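Local coordinates for putative dienelactone hydrolase (Klebsiella pneumoniae subsp. pneumoniae MGH 78578, PDB 3F67), which is a putative dienelactone hydrolase of the alpha/beta-hydrolase clan that probably hydrolyses ester bonds, its natural substrate not established, at residues Ile183-Asp186 against Thr187-Thr190; Gln232-Leu235 against Ala236-Gln240. One frame throughout, in Å; residues are numbered along the deposited sequence. Where two conformers were deposited one is given.

How the contacts relate
Contact 1 comes first along the chain and contact 2 close to the C-terminus; their centres lie about 24 Å apart, and at the nearest atoms about 13 Å still separates them. Contact 1 is the opening turn of helix 185-197, which joins strand 172-177 to strand 202-207 in a beta-alpha-beta unit at one border of the mixed sheet. Contact 2 is the closing part of helix 224-238, which packs on strands 141-145, 172-177 and 202-207. Both helices belong to the alpha-beta-alpha sandwich and meet strand 202-207 through alternate residues (Ile204 and Val206 against Glu203, Val205 and Tyr207), consistent with opposite faces of the sheet.

Contact 1: residues Ile183-Asp186 against Thr187-Thr190; sequences IPQD and TVET
Pro184 and Thr187 meet at the first turn of helix 185-197, where the carbonyl of the N-cap proline is gripped from within the turn. Thr187 OG1 donates to Pro184 O over 2.8 Å, lying in the carbonyl plane, while Thr187 N reaches Pro184 O at 3.0 Å from above that plane, 52° out of it. A weak third bond comes from Val188 N. The hydroxyl gets there because chi1 of Thr187 (77°) sets OG1 between the backbone N and the carbonyl carbon, turned back toward the helix start. The packed side holds the buried Ile183 and Val188: Ile183 CG2 comes within 3.6 Å of Thr187 OG1, the two side chains at about a right angle, and Gln185, bent at chi2 (-53°), runs its amide alongside Val188, Gln185 OE1 3.8 Å from Val188 CG2. On the solvent side stand Pro184, its CD 3.9 Å from Thr187 CG2, and the exposed Asp186, linked to the next turn through its backbone oxygen: Thr190 N donates to Asp186 O at 2.9 Å. Ile183, in the loop between strand 172-177 and the helix, touches His212 and bonds weakly through N to Asp180 OD1, residues whose arrangement with Cys123 is consistent with a Cys-His-Asp triad. Val188 and Gln185 lean on strand 202-207 at Ile204 and Val206, and Thr187 touches Val150 in a loop.

Contact 2: residues Gln232-Leu235 against Ala236-Gln240; sequences QRML and AWFAQ
Gln232 opens this late turn of helix 224-238 through its backbone: Ala236 N donates to Gln232 O at 2.9 Å, and Ala236 CB lies 3.5 Å from Gln232 O. Gln232 is itself exposed and takes part through this carbonyl. Arg233 likewise enters by its backbone, Trp237 N donating to Arg233 O over 3.0 Å. Its side chain is extended through chi2 and chi3, carrying the guanidinium far from this turn; NE forms a salt bridge with Asp229 one turn earlier, and the side chain runs across strands 172-177 and 202-207.

Met234, a selenomethionine, makes the main side-chain contact. With CG anti to the backbone N (chi1 177°), its chain heads toward the sheet and meets the ring of Phe238 obliquely, Met234 CG 3.6 Å from Phe238 CE1. The selenium sits farther out, 5.4 Å from the ring centroid and 56° off the normal, an oblique Met-aromatic contact. Met234 O accepts from Phe238 N at 3.1 Å and weakly from Trp237 N, and also approaches the ring from an oblique direction. Leu235 turns its branched end elsewhere, onto Glu58 and Tyr60, while Leu235 O lies 3.5 Å from Ala239 CB.

Met234, Trp237 and Phe238 all touch Val143 of strand 141-145; Trp237 also reaches Ala141 and Leu173, its NE1 hydrogen-bonded to Pro171 O. The chemistry is therefore divided: i to i+4 backbone bonds hold the turn, and the Met234-Phe238 pair, methionine and phenylalanine in the natural protein, forms an apolar contact lying on Val143, while Gln232 and Ala236 are exposed to solvent.

Contact 1: residues Ile183-Asp186 against Thr187-Thr190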
ATOM      1  N   ILE A 183       8.445  11.095   9.490  1.00 17.45           N
ATOM      2  CA  ILE A 183       7.265  11.811   8.956  1.00 17.35           C
ATOM      3  C   ILE A 183       6.782  12.798  10.011  1.00 17.10           C
ATOM      4  O   ILE A 183       5.821  12.536  10.748  1.00 15.84           O
ATOM      5  CB  ILE A 183       6.144  10.818   8.492  1.00 16.37           C
ATOM      6  CG1 ILE A 183       6.725   9.827   7.475  1.00 17.90           C
ATOM      7  CG2 ILE A 183       4.889  11.565   7.937  1.00 15.69           C
ATOM      8  CD1 ILE A 183       5.770   8.690   7.079  1.00 17.07           C
ATOM      9  N   PRO A 184       7.450  13.959  10.100  1.00 16.80           N
ATOM     10  CA  PRO A 184       7.080  14.904  11.137  1.00 16.96           C
ATOM     11  C   PRO A 184       5.689  15.455  10.983  1.00 16.86           C
ATOM     12  O   PRO A 184       5.116  15.517   9.866  1.00 17.76           O
ATOM     13  CB  PRO A 184       8.124  16.048  10.972  1.00 16.80           C
ATOM     14  CG  PRO A 184       9.203  15.465  10.209  1.00 17.19           C
ATOM     15  CD  PRO A 184       8.589  14.451   9.297  1.00 16.24           C
ATOM     16  N   GLN A 185       5.116  15.880  12.097  1.00 17.68           N
ATOM     17  CA  GLN A 185       3.767  16.385  12.058  1.00 17.28           C
ATOM     18  C   GLN A 185       3.568  17.647  11.201  1.00 16.93           C
ATOM     19  O   GLN A 185       2.464  17.889  10.714  1.00 16.61           O
ATOM     20  CB  GLN A 185       3.190  16.549  13.481  1.00 18.59           C
ATOM     21  CG  GLN A 185       3.101  15.216  14.202  1.00 19.74           C
ATOM     22  CD  GLN A 185       2.343  14.186  13.371  1.00 17.57           C
ATOM     23  OE1 GLN A 185       1.164  14.353  13.101  1.00 20.02           O
ATOM     24  NE2 GLN A 185       3.039  13.135  12.939  1.00 19.63           N
ATOM     25  N   ASP A 186       4.617  18.442  11.010  0.50 16.76           N
ATOM     26  CA  ASP A 186       4.489  19.601  10.138  0.50 16.10           C
ATOM     27  C   ASP A 186       4.125  19.119   8.716  0.50 15.89           C
ATOM     28  O   ASP A 186       3.331  19.764   8.019  0.50 15.10           O
ATOM     29  CB  ASP A 186       5.778  20.430  10.138  0.50 16.85           C
ATOM     30  CG  ASP A 186       5.811  21.475  11.241  0.50 17.03           C
ATOM     31  OD1 ASP A 186       4.720  21.851  11.734  0.50 19.89           O
ATOM     32  OD2 ASP A 186       6.919  21.941  11.603  0.50 20.29           O
ATOM     33  N   THR A 187       4.694  17.985   8.306  1.00 15.28           N
ATOM     34  CA  THR A 187       4.436  17.426   6.955  1.00 15.37           C
ATOM     35  C   THR A 187       3.017  16.898   6.833  1.00 16.01           C
ATOM     36  O   THR A 187       2.414  17.008   5.762  1.00 14.84           O
ATOM     37  CB  THR A 187       5.462  16.349   6.463  1.00 16.21           C
ATOM     38  OG1 THR A 187       5.229  15.054   7.083  1.00 17.74           O
ATOM     39  CG2 THR A 187       6.918  16.817   6.696  1.00 14.65           C
ATOM     40  N   VAL A 188       2.476  16.369   7.932  1.00 14.63           N
ATOM     41  CA  VAL A 188       1.063  15.980   7.964  1.00 16.02           C
ATOM     42  C   VAL A 188       0.195  17.249   7.782  1.00 15.63           C
ATOM     43  O   VAL A 188      -0.834  17.236   7.056  1.00 16.11           O
ATOM     44  CB  VAL A 188       0.728  15.213   9.284  1.00 15.50           C
ATOM     45  CG1 VAL A 188      -0.796  15.051   9.507  1.00 17.78           C
ATOM     46  CG2 VAL A 188       1.449  13.841   9.340  1.00 17.06           C
ATOM     47  N   GLU A 189       0.602  18.360   8.405  1.00 15.56           N
ATOM     48  CA  GLU A 189      -0.115  19.620   8.200  1.00 16.08           C
ATOM     49  C   GLU A 189      -0.054  20.099   6.739  1.00 15.32           C
ATOM     50  O   GLU A 189      -1.059  20.570   6.185  1.00 15.34           O
ATOM     51  CB  GLU A 189       0.404  20.711   9.158  1.00 16.57           C
ATOM     52  CG  GLU A 189      -0.211  22.088   8.946  1.00 19.65           C
ATOM     53  CD  GLU A 189      -1.742  22.162   9.136  1.00 26.57           C
ATOM     54  OE1 GLU A 189      -2.357  21.271   9.760  1.00 27.27           O
ATOM     55  OE2 GLU A 189      -2.314  23.175   8.684  1.00 32.92           O
ATOM     56  N   THR A 190       1.122  20.009   6.130  1.00 14.00           N
ATOM     57  CA  THR A 190       1.256  20.380   4.723  1.00 13.73           C
ATOM     58  C   THR A 190       0.302  19.537   3.878  1.00 13.23           C
ATOM     59  O   THR A 190      -0.371  20.050   2.989  1.00 12.63           O
ATOM     60  CB  THR A 190       2.720  20.192   4.230  1.00 14.01           C
ATOM     61  OG1 THR A 190       3.586  20.981   5.056  1.00 12.47           O
ATOM     62  CG2 THR A 190       2.879  20.615   2.793  1.00 15.29           C
TER

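Contact 2: residues Gln232-Leu235 against Ala236-Gln240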
ATOM      1  N   GLN A 232      -8.758  -1.918  12.292  1.00 13.88           N
ATOM      2  CA  GLN A 232     -10.224  -1.819  12.293  1.00 14.34           C
ATOM      3  C   GLN A 232     -10.671  -0.601  11.487  1.00 13.51           C
ATOM      4  O   GLN A 232     -11.680  -0.694  10.764  1.00 13.34           O
ATOM      5  CB  GLN A 232     -10.765  -1.753  13.728  1.00 15.06           C
ATOM      6  CG  GLN A 232     -10.564  -3.100  14.513  1.00 16.85           C
ATOM      7  CD  GLN A 232     -11.102  -4.333  13.728  1.00 22.57           C
ATOM      8  OE1 GLN A 232     -10.379  -5.344  13.499  1.00 22.93           O
ATOM      9  NE2 GLN A 232     -12.356  -4.223  13.251  1.00 20.87           N
ATOM     10  N   ARG A 233      -9.903   0.483  11.545  1.00 13.45           N
ATOM     11  CA  ARG A 233     -10.261   1.704  10.735  1.00 12.38           C
ATOM     12  C   ARG A 233     -10.117   1.401   9.257  1.00 13.35           C
ATOM     13  O   ARG A 233     -10.912   1.863   8.455  1.00 12.58           O
ATOM     14  CB  ARG A 233      -9.382   2.920  11.091  1.00 13.42           C
ATOM     15  CG  ARG A 233      -9.748   3.566  12.464  1.00 13.25           C
ATOM     16  CD  ARG A 233      -8.870   4.780  12.744  1.00 13.66           C
ATOM     17  NE  ARG A 233      -9.265   5.318  14.057  1.00 15.93           N
ATOM     18  CZ  ARG A 233     -10.203   6.238  14.255  1.00 18.17           C
ATOM     19  NH1 ARG A 233     -10.829   6.797  13.222  1.00 18.52           N
ATOM     20  NH2 ARG A 233     -10.453   6.658  15.513  1.00 17.37           N
HETATM   21  N   MSE A 234      -9.111   0.607   8.890  1.00 13.13           N
HETATM   22  CA  MSE A 234      -8.948   0.213   7.479  1.00 13.47           C
HETATM   23  C   MSE A 234     -10.152  -0.607   6.986  1.00 14.19           C
HETATM   24  O   MSE A 234     -10.740  -0.330   5.930  1.00 14.58           O
HETATM   25  CB  MSE A 234      -7.669  -0.604   7.303  1.00 12.21           C
HETATM   26  CG  MSE A 234      -7.446  -1.119   5.867  1.00 14.89           C
HETATM   27 SE   MSE A 234      -6.038  -2.482   5.885  0.90 16.02          SE
HETATM   28  CE  MSE A 234      -7.011  -3.813   6.890  1.00 15.49           C
ATOM     29  N   LEU A 235     -10.513  -1.641   7.751  1.00 13.96           N
ATOM     30  CA  LEU A 235     -11.686  -2.425   7.394  1.00 13.54           C
ATOM     31  C   LEU A 235     -12.966  -1.572   7.349  1.00 13.04           C
ATOM     32  O   LEU A 235     -13.799  -1.788   6.455  1.00 13.61           O
ATOM     33  CB  LEU A 235     -11.882  -3.597   8.371  1.00 13.99           C
ATOM     34  CG  LEU A 235     -10.697  -4.602   8.284  1.00 14.10           C
ATOM     35  CD1 LEU A 235     -10.886  -5.613   9.412  1.00 17.99           C
ATOM     36  CD2 LEU A 235     -10.648  -5.355   6.923  1.00 14.64           C
ATOM     37  N   ALA A 236     -13.119  -0.623   8.271  1.00 12.64           N
ATOM     38  CA  ALA A 236     -14.311   0.255   8.251  1.00 12.38           C
ATOM     39  C   ALA A 236     -14.337   1.132   6.984  1.00 12.00           C
ATOM     40  O   ALA A 236     -15.394   1.382   6.397  1.00 13.41           O
ATOM     41  CB  ALA A 236     -14.306   1.175   9.531  1.00 12.29           C
ATOM     42  N   TRP A 237     -13.152   1.563   6.540  1.00 12.71           N
ATOM     43  CA  TRP A 237     -13.039   2.473   5.403  1.00 13.26           C
ATOM     44  C   TRP A 237     -13.451   1.723   4.149  1.00 14.25           C
ATOM     45  O   TRP A 237     -14.081   2.288   3.253  1.00 13.99           O
ATOM     46  CB  TRP A 237     -11.578   2.937   5.290  1.00 13.59           C
ATOM     47  CG  TRP A 237     -11.354   4.091   4.345  1.00 14.81           C
ATOM     48  CD1 TRP A 237     -10.841   4.019   3.079  1.00 15.79           C
ATOM     49  CD2 TRP A 237     -11.553   5.459   4.641  1.00 12.95           C
ATOM     50  NE1 TRP A 237     -10.737   5.299   2.545  1.00 14.02           N
ATOM     51  CE2 TRP A 237     -11.145   6.201   3.502  1.00 12.45           C
ATOM     52  CE3 TRP A 237     -12.028   6.146   5.783  1.00 14.56           C
ATOM     53  CZ2 TRP A 237     -11.198   7.606   3.450  1.00 13.02           C
ATOM     54  CZ3 TRP A 237     -12.082   7.559   5.760  1.00 15.82           C
ATOM     55  CH2 TRP A 237     -11.675   8.282   4.585  1.00 14.99           C
ATOM     56  N   PHE A 238     -13.061   0.454   4.072  1.00 14.44           N
ATOM     57  CA  PHE A 238     -13.319  -0.414   2.908  1.00 14.94           C
ATOM     58  C   PHE A 238     -14.721  -1.027   2.897  1.00 14.46           C
ATOM     59  O   PHE A 238     -15.156  -1.592   1.873  1.00 15.29           O
ATOM     60  CB  PHE A 238     -12.342  -1.610   2.867  1.00 13.86           C
ATOM     61  CG  PHE A 238     -10.916  -1.251   2.474  1.00 15.95           C
ATOM     62  CD1 PHE A 238      -9.849  -2.114   2.812  1.00 16.54           C
ATOM     63  CD2 PHE A 238     -10.617  -0.043   1.809  1.00 15.42           C
ATOM     64  CE1 PHE A 238      -8.526  -1.800   2.455  1.00 17.35           C
ATOM     65  CE2 PHE A 238      -9.278   0.283   1.425  1.00 16.64           C
ATOM     66  CZ  PHE A 238      -8.235  -0.588   1.754  1.00 15.98           C
ATOM     67  N   ALA A 239     -15.402  -0.945   4.021  1.00 14.45           N
ATOM     68  CA  ALA A 239     -16.574  -1.840   4.258  1.00 15.35           C
ATOM     69  C   ALA A 239     -17.681  -1.777   3.194  1.00 14.99           C
ATOM     70  O   ALA A 239     -18.312  -2.815   2.884  1.00 14.80           O
ATOM     71  CB  ALA A 239     -17.185  -1.544   5.639  1.00 15.63           C
ATOM     72  N   GLN A 240     -17.972  -0.589   2.658  1.00 14.58           N
ATOM     73  CA  GLN A 240     -19.108  -0.478   1.731  1.00 15.68           C
ATOM     74  C   GLN A 240     -18.796  -0.919   0.309  1.00 16.12           C
ATOM     75  O   GLN A 240     -19.726  -1.027  -0.506  1.00 14.62           O
ATOM     76  CB  GLN A 240     -19.614   0.987   1.660  1.00 16.51           C
ATOM     77  CG  GLN A 240     -18.745   1.912   0.779  1.00 15.96           C
ATOM     78  CD  GLN A 240     -19.164   3.355   0.913  1.00 19.10           C
ATOM     79  OE1 GLN A 240     -20.033   3.810   0.194  1.00 19.21           O
ATOM     80  NE2 GLN A 240     -18.596   4.050   1.858  1.00 14.72           N
TER